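Local coordinates for LP1413 - SCCmec type IV-encoded DNA binding protein (Staphylococcus aureus, PDB 6BTC) that binds single-stranded DNA as an unusual DNA-binding protein encoded by a staphylococcal cassette chromosome element, at residues F65-T70 against L75-I80; I16-Q21 against G31-K36; S26-G31 against R51-W56. All coordinates share one frame; numbering follows the deposited sequence.

Contact 1: F65-T70 against L75-I80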
loop_
_atom_site.group_PDB
_atom_site.type_symbol
_atom_site.label_atom_id
_atom_site.label_comp_id
_atom_site.label_asym_id
_atom_site.label_seq_id
_atom_site.Cartn_x
_atom_site.Cartn_y
_atom_site.Cartn_z
ATOM N N PHE A 65 -1.216 -2.737 -10.273
ATOM C CA PHE A 65 -1.573 -1.419 -9.774
ATOM C C PHE A 65 -1.017 -0.368 -10.716
ATOM O O PHE A 65 -0.008 -0.587 -11.376
ATOM C CB PHE A 65 -1.016 -1.138 -8.365
ATOM C CG PHE A 65 -1.318 -2.206 -7.352
ATOM C CD1 PHE A 65 -2.553 -2.279 -6.751
ATOM C CD2 PHE A 65 -0.347 -3.104 -6.971
ATOM C CE1 PHE A 65 -2.829 -3.258 -5.791
ATOM C CE2 PHE A 65 -0.610 -4.080 -6.016
ATOM C CZ PHE A 65 -1.861 -4.152 -5.427
ATOM N N LYS A 66 -1.668 0.785 -10.752
ATOM C CA LYS A 66 -1.089 1.948 -11.390
ATOM C C LYS A 66 -1.567 3.194 -10.661
ATOM O O LYS A 66 -2.540 3.165 -9.902
ATOM C CB LYS A 66 -1.454 2.012 -12.876
ATOM C CG LYS A 66 -2.898 2.333 -13.157
ATOM C CD LYS A 66 -3.218 2.151 -14.638
ATOM C CE LYS A 66 -4.687 2.445 -14.950
ATOM N NZ LYS A 66 -5.020 2.156 -16.386
ATOM N N ILE A 67 -0.865 4.291 -10.908
ATOM C CA ILE A 67 -1.204 5.588 -10.343
ATOM C C ILE A 67 -2.136 6.294 -11.311
ATOM O O ILE A 67 -1.871 6.332 -12.520
ATOM C CB ILE A 67 0.069 6.421 -10.097
ATOM C CG1 ILE A 67 1.002 5.692 -9.133
ATOM C CG2 ILE A 67 -0.283 7.800 -9.563
ATOM C CD1 ILE A 67 2.352 6.368 -8.961
ATOM N N VAL A 68 -3.224 6.866 -10.791
ATOM C CA VAL A 68 -4.249 7.473 -11.635
ATOM C C VAL A 68 -4.472 8.944 -11.339
ATOM O O VAL A 68 -5.154 9.619 -12.124
ATOM C CB VAL A 68 -5.593 6.712 -11.537
ATOM C CG1 VAL A 68 -5.454 5.339 -12.140
ATOM C CG2 VAL A 68 -6.065 6.604 -10.106
ATOM N N GLY A 69 -3.914 9.470 -10.262
ATOM C CA GLY A 69 -4.163 10.846 -9.865
ATOM C C GLY A 69 -3.808 11.040 -8.400
ATOM O O GLY A 69 -2.945 10.351 -7.863
ATOM N N THR A 70 -4.501 11.977 -7.773
ATOM C CA THR A 70 -4.318 12.232 -6.355
ATOM C C THR A 70 -5.683 12.371 -5.699
ATOM O O THR A 70 -6.682 12.675 -6.356
ATOM C CB THR A 70 -3.505 13.505 -6.096
ATOM O OG1 THR A 70 -4.251 14.630 -6.567
ATOM C CG2 THR A 70 -2.167 13.452 -6.814
ATOM N N LEU A 75 -1.274 10.189 -3.223
ATOM C CA LEU A 75 -1.354 9.490 -4.494
ATOM C C LEU A 75 -2.580 8.585 -4.512
ATOM O O LEU A 75 -2.880 7.897 -3.529
ATOM C CB LEU A 75 -0.091 8.667 -4.733
ATOM C CG LEU A 75 1.195 9.446 -5.041
ATOM C CD1 LEU A 75 2.346 8.473 -5.175
ATOM C CD2 LEU A 75 1.067 10.275 -6.303
ATOM N N LEU A 76 -3.297 8.601 -5.634
ATOM C CA LEU A 76 -4.435 7.717 -5.857
ATOM C C LEU A 76 -4.001 6.548 -6.738
ATOM O O LEU A 76 -3.549 6.752 -7.871
ATOM C CB LEU A 76 -5.591 8.472 -6.507
ATOM C CG LEU A 76 -6.914 7.698 -6.601
ATOM C CD1 LEU A 76 -7.439 7.288 -5.216
ATOM C CD2 LEU A 76 -7.951 8.534 -7.314
ATOM N N TYR A 77 -4.132 5.339 -6.216
ATOM C CA TYR A 77 -3.826 4.128 -6.956
ATOM C C TYR A 77 -5.105 3.472 -7.474
ATOM O O TYR A 77 -6.216 3.771 -7.030
ATOM C CB TYR A 77 -3.061 3.133 -6.082
ATOM C CG TYR A 77 -1.798 3.701 -5.471
ATOM C CD1 TYR A 77 -0.625 3.797 -6.210
ATOM C CD2 TYR A 77 -1.776 4.126 -4.148
ATOM C CE1 TYR A 77 0.527 4.307 -5.652
ATOM C CE2 TYR A 77 -0.626 4.640 -3.582
ATOM C CZ TYR A 77 0.519 4.728 -4.336
ATOM O OH TYR A 77 1.664 5.241 -3.775
ATOM N N GLN A 78 -4.925 2.568 -8.435
ATOM C CA GLN A 78 -6.013 1.760 -8.954
ATOM C C GLN A 78 -5.519 0.341 -9.142
ATOM O O GLN A 78 -4.449 0.127 -9.721
ATOM C CB GLN A 78 -6.538 2.306 -10.286
ATOM C CG GLN A 78 -7.649 1.455 -10.882
ATOM C CD GLN A 78 -8.248 2.074 -12.123
ATOM O OE1 GLN A 78 -7.538 2.538 -13.015
ATOM N NE2 GLN A 78 -9.564 2.100 -12.179
ATOM N N LYS A 79 -6.268 -0.612 -8.594
ATOM C CA LYS A 79 -6.075 -2.019 -8.905
ATOM C C LYS A 79 -6.539 -2.288 -10.337
ATOM O O LYS A 79 -7.653 -1.919 -10.719
ATOM C CB LYS A 79 -6.855 -2.869 -7.913
ATOM C CG LYS A 79 -6.811 -4.362 -8.140
ATOM C CD LYS A 79 -5.568 -4.982 -7.553
ATOM C CE LYS A 79 -5.495 -6.444 -7.893
ATOM N NZ LYS A 79 -6.605 -7.207 -7.277
ATOM N N ILE A 80 -5.683 -2.919 -11.136
ATOM C CA ILE A 80 -5.982 -3.170 -12.536
ATOM C C ILE A 80 -5.974 -4.669 -12.768
ATOM O O ILE A 80 -5.574 -5.459 -11.915
ATOM C CB ILE A 80 -5.006 -2.463 -13.496
ATOM C CG1 ILE A 80 -3.589 -3.025 -13.345
ATOM C CG2 ILE A 80 -5.005 -0.964 -13.226
ATOM C CD1 ILE A 80 -2.620 -2.515 -14.399
#

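Contact 2: I16-Q21 against G31-K36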
loop_
_atom_site.group_PDB
_atom_site.type_symbol
_atom_site.label_atom_id
_atom_site.label_comp_id
_atom_site.label_asym_id
_atom_site.label_seq_id
_atom_site.Cartn_x
_atom_site.Cartn_y
_atom_site.Cartn_z
ATOM N N ILE A 16 0.302 -4.560 2.072
ATOM C CA ILE A 16 0.543 -5.263 0.817
ATOM C C ILE A 16 -0.627 -6.184 0.504
ATOM O O ILE A 16 -1.219 -6.125 -0.578
ATOM C CB ILE A 16 1.867 -6.050 0.890
ATOM C CG1 ILE A 16 3.065 -5.105 1.014
ATOM C CG2 ILE A 16 2.027 -6.971 -0.312
ATOM C CD1 ILE A 16 3.221 -4.117 -0.136
ATOM N N ALA A 17 -0.952 -7.071 1.444
ATOM C CA ALA A 17 -2.048 -8.011 1.250
ATOM C C ALA A 17 -3.349 -7.274 0.960
ATOM O O ALA A 17 -4.073 -7.610 0.018
ATOM C CB ALA A 17 -2.185 -8.893 2.488
ATOM N N LYS A 18 -3.640 -6.234 1.742
ATOM C CA LYS A 18 -4.871 -5.480 1.546
ATOM C C LYS A 18 -4.912 -4.814 0.168
ATOM O O LYS A 18 -5.987 -4.696 -0.427
ATOM C CB LYS A 18 -5.019 -4.443 2.661
ATOM C CG LYS A 18 -6.412 -3.854 2.820
ATOM C CD LYS A 18 -7.425 -4.862 3.383
ATOM C CE LYS A 18 -8.836 -4.240 3.461
ATOM N NZ LYS A 18 -9.898 -5.195 3.918
ATOM N N SER A 19 -3.769 -4.374 -0.362
ATOM C CA SER A 19 -3.777 -3.785 -1.699
ATOM C C SER A 19 -4.130 -4.830 -2.755
ATOM O O SER A 19 -4.926 -4.562 -3.658
ATOM C CB SER A 19 -2.424 -3.148 -2.006
ATOM O OG SER A 19 -1.452 -4.168 -2.187
ATOM N N PHE A 20 -3.580 -6.038 -2.641
ATOM C CA PHE A 20 -3.893 -7.075 -3.620
ATOM C C PHE A 20 -5.354 -7.499 -3.552
ATOM O O PHE A 20 -5.915 -7.927 -4.566
ATOM C CB PHE A 20 -3.007 -8.302 -3.413
ATOM C CG PHE A 20 -1.645 -8.202 -4.053
ATOM C CD1 PHE A 20 -1.463 -8.510 -5.393
ATOM C CD2 PHE A 20 -0.538 -7.835 -3.303
ATOM C CE1 PHE A 20 -0.201 -8.440 -5.978
ATOM C CE2 PHE A 20 0.723 -7.761 -3.882
ATOM C CZ PHE A 20 0.891 -8.068 -5.219
ATOM N N GLN A 21 -5.980 -7.400 -2.379
ATOM C CA GLN A 21 -7.378 -7.778 -2.214
ATOM C C GLN A 21 -8.339 -6.758 -2.795
ATOM O O GLN A 21 -9.522 -7.059 -2.948
ATOM C CB GLN A 21 -7.710 -7.971 -0.733
ATOM C CG GLN A 21 -7.105 -9.203 -0.139
ATOM C CD GLN A 21 -7.469 -9.386 1.328
ATOM O OE1 GLN A 21 -8.476 -8.859 1.810
ATOM N NE2 GLN A 21 -6.640 -10.133 2.045
ATOM N N GLY A 31 -3.570 5.777 2.988
ATOM C CA GLY A 31 -4.264 6.060 4.229
ATOM C C GLY A 31 -5.584 5.326 4.358
ATOM O O GLY A 31 -5.992 4.968 5.463
ATOM N N GLU A 32 -6.273 5.092 3.238
ATOM C CA GLU A 32 -7.506 4.315 3.296
ATOM C C GLU A 32 -7.226 2.884 3.724
ATOM O O GLU A 32 -7.974 2.312 4.526
ATOM C CB GLU A 32 -8.213 4.357 1.948
ATOM C CG GLU A 32 -8.824 5.719 1.662
ATOM C CD GLU A 32 -9.317 5.862 0.242
ATOM O OE1 GLU A 32 -9.099 4.930 -0.569
ATOM O OE2 GLU A 32 -9.924 6.911 -0.055
ATOM N N LEU A 33 -6.138 2.295 3.225
ATOM C CA LEU A 33 -5.790 0.941 3.635
ATOM C C LEU A 33 -5.266 0.924 5.059
ATOM O O LEU A 33 -5.528 -0.017 5.814
ATOM C CB LEU A 33 -4.745 0.352 2.693
ATOM C CG LEU A 33 -5.062 0.318 1.199
ATOM C CD1 LEU A 33 -3.916 -0.334 0.457
ATOM C CD2 LEU A 33 -6.350 -0.427 0.950
ATOM N N ARG A 34 -4.512 1.957 5.437
ATOM C CA ARG A 34 -3.903 2.006 6.761
ATOM C C ARG A 34 -4.964 2.054 7.857
ATOM O O ARG A 34 -4.825 1.402 8.899
ATOM C CB ARG A 34 -2.990 3.228 6.850
ATOM C CG ARG A 34 -2.139 3.297 8.098
ATOM C CD ARG A 34 -1.704 4.731 8.365
ATOM N NE ARG A 34 -2.775 5.524 8.974
ATOM C CZ ARG A 34 -3.362 6.585 8.423
ATOM N NH1 ARG A 34 -3.002 7.037 7.225
ATOM N NH2 ARG A 34 -4.320 7.212 9.093
ATOM N N LYS A 35 -6.031 2.823 7.635
ATOM C CA LYS A 35 -7.075 3.000 8.633
ATOM C C LYS A 35 -7.852 1.725 8.905
ATOM O O LYS A 35 -8.592 1.672 9.890
ATOM C CB LYS A 35 -8.024 4.110 8.192
ATOM C CG LYS A 35 -7.367 5.483 8.201
ATOM C CD LYS A 35 -8.338 6.583 7.815
ATOM C CE LYS A 35 -7.623 7.918 7.690
ATOM N NZ LYS A 35 -8.584 9.054 7.602
ATOM N N LYS A 36 -7.696 0.702 8.078
ATOM C CA LYS A 36 -8.320 -0.589 8.323
ATOM C C LYS A 36 -7.447 -1.511 9.158
ATOM O O LYS A 36 -7.878 -2.624 9.489
ATOM C CB LYS A 36 -8.668 -1.245 6.983
ATOM C CG LYS A 36 -9.569 -0.354 6.145
ATOM C CD LYS A 36 -10.069 -1.031 4.888
ATOM C CE LYS A 36 -11.027 -0.111 4.137
ATOM N NZ LYS A 36 -11.725 -0.832 3.044
#

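Contact 3: S26-G31 against R51-W56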
loop_
_atom_site.group_PDB
_atom_site.type_symbol
_atom_site.label_atom_id
_atom_site.label_comp_id
_atom_site.label_asym_id
_atom_site.label_seq_id
_atom_site.Cartn_x
_atom_site.Cartn_y
_atom_site.Cartn_z
ATOM N N SER A 26 -11.002 -0.724 -8.629
ATOM C CA SER A 26 -11.150 0.147 -7.468
ATOM C C SER A 26 -9.939 1.062 -7.307
ATOM O O SER A 26 -8.800 0.679 -7.589
ATOM C CB SER A 26 -11.334 -0.676 -6.193
ATOM O OG SER A 26 -10.246 -1.536 -5.984
ATOM N N THR A 27 -10.199 2.286 -6.857
ATOM C CA THR A 27 -9.151 3.231 -6.500
ATOM C C THR A 27 -8.975 3.285 -4.986
ATOM O O THR A 27 -9.910 3.033 -4.228
ATOM C CB THR A 27 -9.456 4.636 -7.028
ATOM O OG1 THR A 27 -10.569 5.207 -6.327
ATOM C CG2 THR A 27 -9.757 4.600 -8.512
ATOM N N PHE A 28 -7.759 3.606 -4.549
ATOM C CA PHE A 28 -7.458 3.649 -3.125
ATOM C C PHE A 28 -6.176 4.441 -2.888
ATOM O O PHE A 28 -5.339 4.600 -3.787
ATOM C CB PHE A 28 -7.322 2.244 -2.545
ATOM C CG PHE A 28 -6.181 1.456 -3.129
ATOM C CD1 PHE A 28 -6.350 0.739 -4.299
ATOM C CD2 PHE A 28 -4.940 1.440 -2.511
ATOM C CE1 PHE A 28 -5.312 0.013 -4.849
ATOM C CE2 PHE A 28 -3.893 0.722 -3.056
ATOM C CZ PHE A 28 -4.076 0.007 -4.226
ATOM N N THR A 29 -6.048 4.941 -1.662
ATOM C CA THR A 29 -4.830 5.557 -1.148
ATOM C C THR A 29 -4.239 4.711 -0.028
ATOM O O THR A 29 -4.880 3.808 0.527
ATOM C CB THR A 29 -5.090 6.958 -0.596
ATOM O OG1 THR A 29 -5.818 6.851 0.636
ATOM C CG2 THR A 29 -5.862 7.801 -1.581
ATOM N N TYR A 30 -2.992 5.029 0.314
ATOM C CA TYR A 30 -2.339 4.349 1.426
ATOM C C TYR A 30 -3.116 4.548 2.726
ATOM O O TYR A 30 -3.295 3.600 3.501
ATOM C CB TYR A 30 -0.907 4.859 1.587
ATOM C CG TYR A 30 -0.274 4.416 2.879
ATOM C CD1 TYR A 30 0.109 3.098 3.058
ATOM C CD2 TYR A 30 -0.083 5.308 3.928
ATOM C CE1 TYR A 30 0.681 2.675 4.232
ATOM C CE2 TYR A 30 0.491 4.897 5.115
ATOM C CZ TYR A 30 0.868 3.580 5.260
ATOM O OH TYR A 30 1.435 3.152 6.428
ATOM N N GLY A 31 -3.570 5.777 2.988
ATOM C CA GLY A 31 -4.264 6.060 4.229
ATOM C C GLY A 31 -5.584 5.326 4.358
ATOM O O GLY A 31 -5.992 4.968 5.463
ATOM N N ARG A 51 5.969 5.139 2.996
ATOM C CA ARG A 51 6.995 5.386 1.991
ATOM C C ARG A 51 7.541 4.080 1.428
ATOM O O ARG A 51 7.759 3.964 0.218
ATOM C CB ARG A 51 8.109 6.247 2.583
ATOM C CG ARG A 51 7.714 7.724 2.774
ATOM C CD ARG A 51 8.886 8.590 3.265
ATOM N NE ARG A 51 9.011 8.613 4.725
ATOM C CZ ARG A 51 8.555 9.583 5.520
ATOM N NH1 ARG A 51 7.932 10.647 5.020
ATOM N NH2 ARG A 51 8.724 9.490 6.833
ATOM N N ARG A 52 7.743 3.070 2.273
ATOM C CA ARG A 52 8.161 1.782 1.734
ATOM C C ARG A 52 7.100 1.214 0.794
ATOM O O ARG A 52 7.426 0.471 -0.142
ATOM C CB ARG A 52 8.461 0.803 2.868
ATOM C CG ARG A 52 8.940 -0.560 2.376
ATOM C CD ARG A 52 9.039 -1.585 3.482
ATOM N NE ARG A 52 9.444 -2.870 2.933
ATOM C CZ ARG A 52 9.521 -3.997 3.628
ATOM N NH1 ARG A 52 9.224 -4.005 4.924
ATOM N NH2 ARG A 52 9.908 -5.118 3.028
ATOM N N PHE A 53 5.830 1.560 1.021
ATOM C CA PHE A 53 4.748 1.087 0.166
ATOM C C PHE A 53 4.720 1.854 -1.146
ATOM O O PHE A 53 4.606 1.254 -2.216
ATOM C CB PHE A 53 3.407 1.232 0.886
ATOM C CG PHE A 53 2.218 0.946 0.019
ATOM C CD1 PHE A 53 1.884 -0.350 -0.324
ATOM C CD2 PHE A 53 1.423 1.981 -0.437
ATOM C CE1 PHE A 53 0.781 -0.608 -1.108
ATOM C CE2 PHE A 53 0.329 1.732 -1.226
ATOM C CZ PHE A 53 0.008 0.433 -1.558
ATOM N N ALA A 54 4.843 3.174 -1.067
ATOM C CA ALA A 54 4.806 4.009 -2.254
ATOM C C ALA A 54 5.906 3.646 -3.245
ATOM O O ALA A 54 5.729 3.832 -4.453
ATOM C CB ALA A 54 4.923 5.474 -1.847
ATOM N N TYR A 55 7.038 3.121 -2.763
ATOM C CA TYR A 55 8.147 2.788 -3.646
ATOM C C TYR A 55 8.105 1.333 -4.084
ATOM O O TYR A 55 8.514 1.014 -5.210
ATOM C CB TYR A 55 9.483 3.142 -2.960
ATOM C CG TYR A 55 9.785 4.633 -3.071
ATOM C CD1 TYR A 55 9.150 5.555 -2.255
ATOM C CD2 TYR A 55 10.660 5.118 -4.035
ATOM C CE1 TYR A 55 9.387 6.912 -2.380
ATOM C CE2 TYR A 55 10.905 6.480 -4.169
ATOM C CZ TYR A 55 10.264 7.371 -3.342
ATOM O OH TYR A 55 10.502 8.727 -3.460
ATOM N N TRP A 56 7.584 0.450 -3.236
ATOM C CA TRP A 56 7.303 -0.914 -3.663
ATOM C C TRP A 56 6.384 -0.921 -4.874
ATOM O O TRP A 56 6.623 -1.632 -5.857
ATOM C CB TRP A 56 6.654 -1.676 -2.517
ATOM C CG TRP A 56 6.104 -2.989 -2.901
ATOM C CD1 TRP A 56 6.802 -4.135 -3.122
ATOM C CD2 TRP A 56 4.724 -3.310 -3.108
ATOM N NE1 TRP A 56 5.945 -5.155 -3.454
ATOM C CE2 TRP A 56 4.662 -4.673 -3.448
ATOM C CE3 TRP A 56 3.536 -2.579 -3.032
ATOM C CZ2 TRP A 56 3.456 -5.320 -3.708
ATOM C CZ3 TRP A 56 2.347 -3.224 -3.286
ATOM C CH2 TRP A 56 2.314 -4.575 -3.626
#

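Contact 1: F65-T70 against L75-I80
The carbonyl oxygen of Lys66 is held twice from the opposite strand: Gln78 N donates a 2.9 Å hydrogen bond to Lys66 O, and the CA-H of Tyr77 supports it at a CA to Lys66 O distance of 3.4 Å. The return bond, from Lys66 N to Gln78 O, completes a hydrogen-bonded antiparallel pair. Further along, the regular ladder breaks. Val68 N bonds to Leu76 O, yet Leu76 N bonds not to Val68 but to Gly69 O, arriving 44° above that carbonyl plane. Val68 and Gly69 together face Leu76, a beta bulge, and the Val68 CB leaves the regular alternation of faces. One Val68 methyl, CG2, rests 3.8 Å from Leu76 CG, while CG1 turns to Gln78, 3.7 Å from its CB. Gln78 CG stands opposite its backbone N (chi1 178°) and the chain runs on extended, which lays Gln78 OE1 3.4 Å from Lys66 CE; Lys66, also extended, crosses Ile80 at about a right angle. The side-chain nitrogen of Gln78, NE2, donates to Gly25 O. On the other face, Ile67 CG1 lies 3.8 Å from Tyr77 CE1, the two side chains leaning the same way, and Lys79 CD approaches Phe65 CE1 at 3.7 Å before its ammonium group reaches the carbonyls of Gln22 and Phe20. This face packs against helix 43-59 through Phe65 and Tyr77. An antiparallel hairpin directly after the third helix, in this order of helices and strands, is consistent with the wing of a winged-helix domain.

Contact 2: I16-Q21 against G31-K36
Two torsions bring Lys18 to Leu33 and Lys36 of the other segment: chi1 of -164° sends CG away from the backbone N, and chi2 of 70° then bends the rest of the chain, so that CG meets Leu33 and CE, further out, reaches Lys36. Leu33 answers from helix 30-34 with an extended chi2 (-179°) that splits its methyls between two residues of the first helix. CD2 meets Lys18 CG at 3.9 Å, the two side chains passing at a slant, whereas CD1 touches Ser19 CB at 4.0 Å and lies nearly as close to that residue's CA. One leucine thus straddles two successive residues of helix 6-21, and Gln22, just beyond, adds to its surroundings. The helices that meet here, near the C-terminal end of helix 6-21 and with the short strand 27-28 between them in sequence, probably correspond to the first and second of a winged-helix domain, judging by the order of elements along the chain. The joint is small, about 180 Å² of buried surface, and purely apolar between the two segments. Ser19 contributes only carbon to it, because its hydroxyl turns back along its own helix and donates to Ile16 O, a carbonyl that also accepts the backbone bond from Phe20 N at 3.1 Å. At the outer margin, the extended Lys36 chain crosses Lys18 at about a right angle, aliphatic against aliphatic, with Lys18 CE 3.7 Å from Lys36 CD. Their ammonium nitrogens, Lys18 NZ and Lys36 NZ, are 4.8 Å apart. Two like charges at that spacing would be expected to disfavour each other somewhat, even as the carbons pack; Lys36 is exposed and Lys18 partly so, and water could probably screen the pair.

Contact 3: S26-G31 against R51-W56
Phe53 of helix 43-59 meets two aromatic residues, Phe28 at its CZ end and Tyr30 at its CD2 side, each in a different way. This is the core of what, from its order of helices and strands, looks like a winged-helix fold: Phe28 belongs to the short first strand, Tyr30 opens the second helix, and Phe53 comes from the long third helix. Tyr30 and Phe53 both carry their rings opposite the backbone N (chi1 168° and 172°), and the two side chains run past each other in opposite directions. Their planes are inclined at 34° with ring centroids 5.9 Å apart, an oblique pairing; the nearest carbons are Tyr30 CD1 and Phe53 CD2, at 3.9 Å. Phe28 instead comes in at the far end of the Phe53 ring. The edges of these two rings meet, Phe28 CE2 lying 4.2 Å from Phe53 CZ, close to the plane of each. Ile15 of helix 6-21 packs on both Tyr30 and Phe53, adding the first helix to the cluster. Between Phe28 and Tyr30 the chain turns from strand to helix at Thr29, the N-cap residue, whose OG1 accepts from Glu32 N. The phenol end of Tyr30 points away from Phe53, toward an earlier turn of helix 43-59, where Tyr30 OH forms a weak hydrogen bond with Gln46 O.

How the contacts relate
From the N terminus, helix 6-21 is the first element engaged: contact 2 closes the loop that carries strand 27-28 and brings helix 30-34 back onto it. Before that loop is finished, contact 3 opens at residues 26-31 and closes only on helix 43-59, so the two cross in sequence and share Gly31. Contact 1 follows in series as a local hairpin closure. Segment 26-31 links it to contact 3, since Phe28 O and Ser26 O probably accept from Tyr77 N and Lys79 N; Lys79 NZ probably donates to Phe20 O of contact 2. Contacts 2 and 3 also meet where Ile16 packs on Trp56 and Leu33 on Phe28. Together the three contacts join three helices to one small sheet.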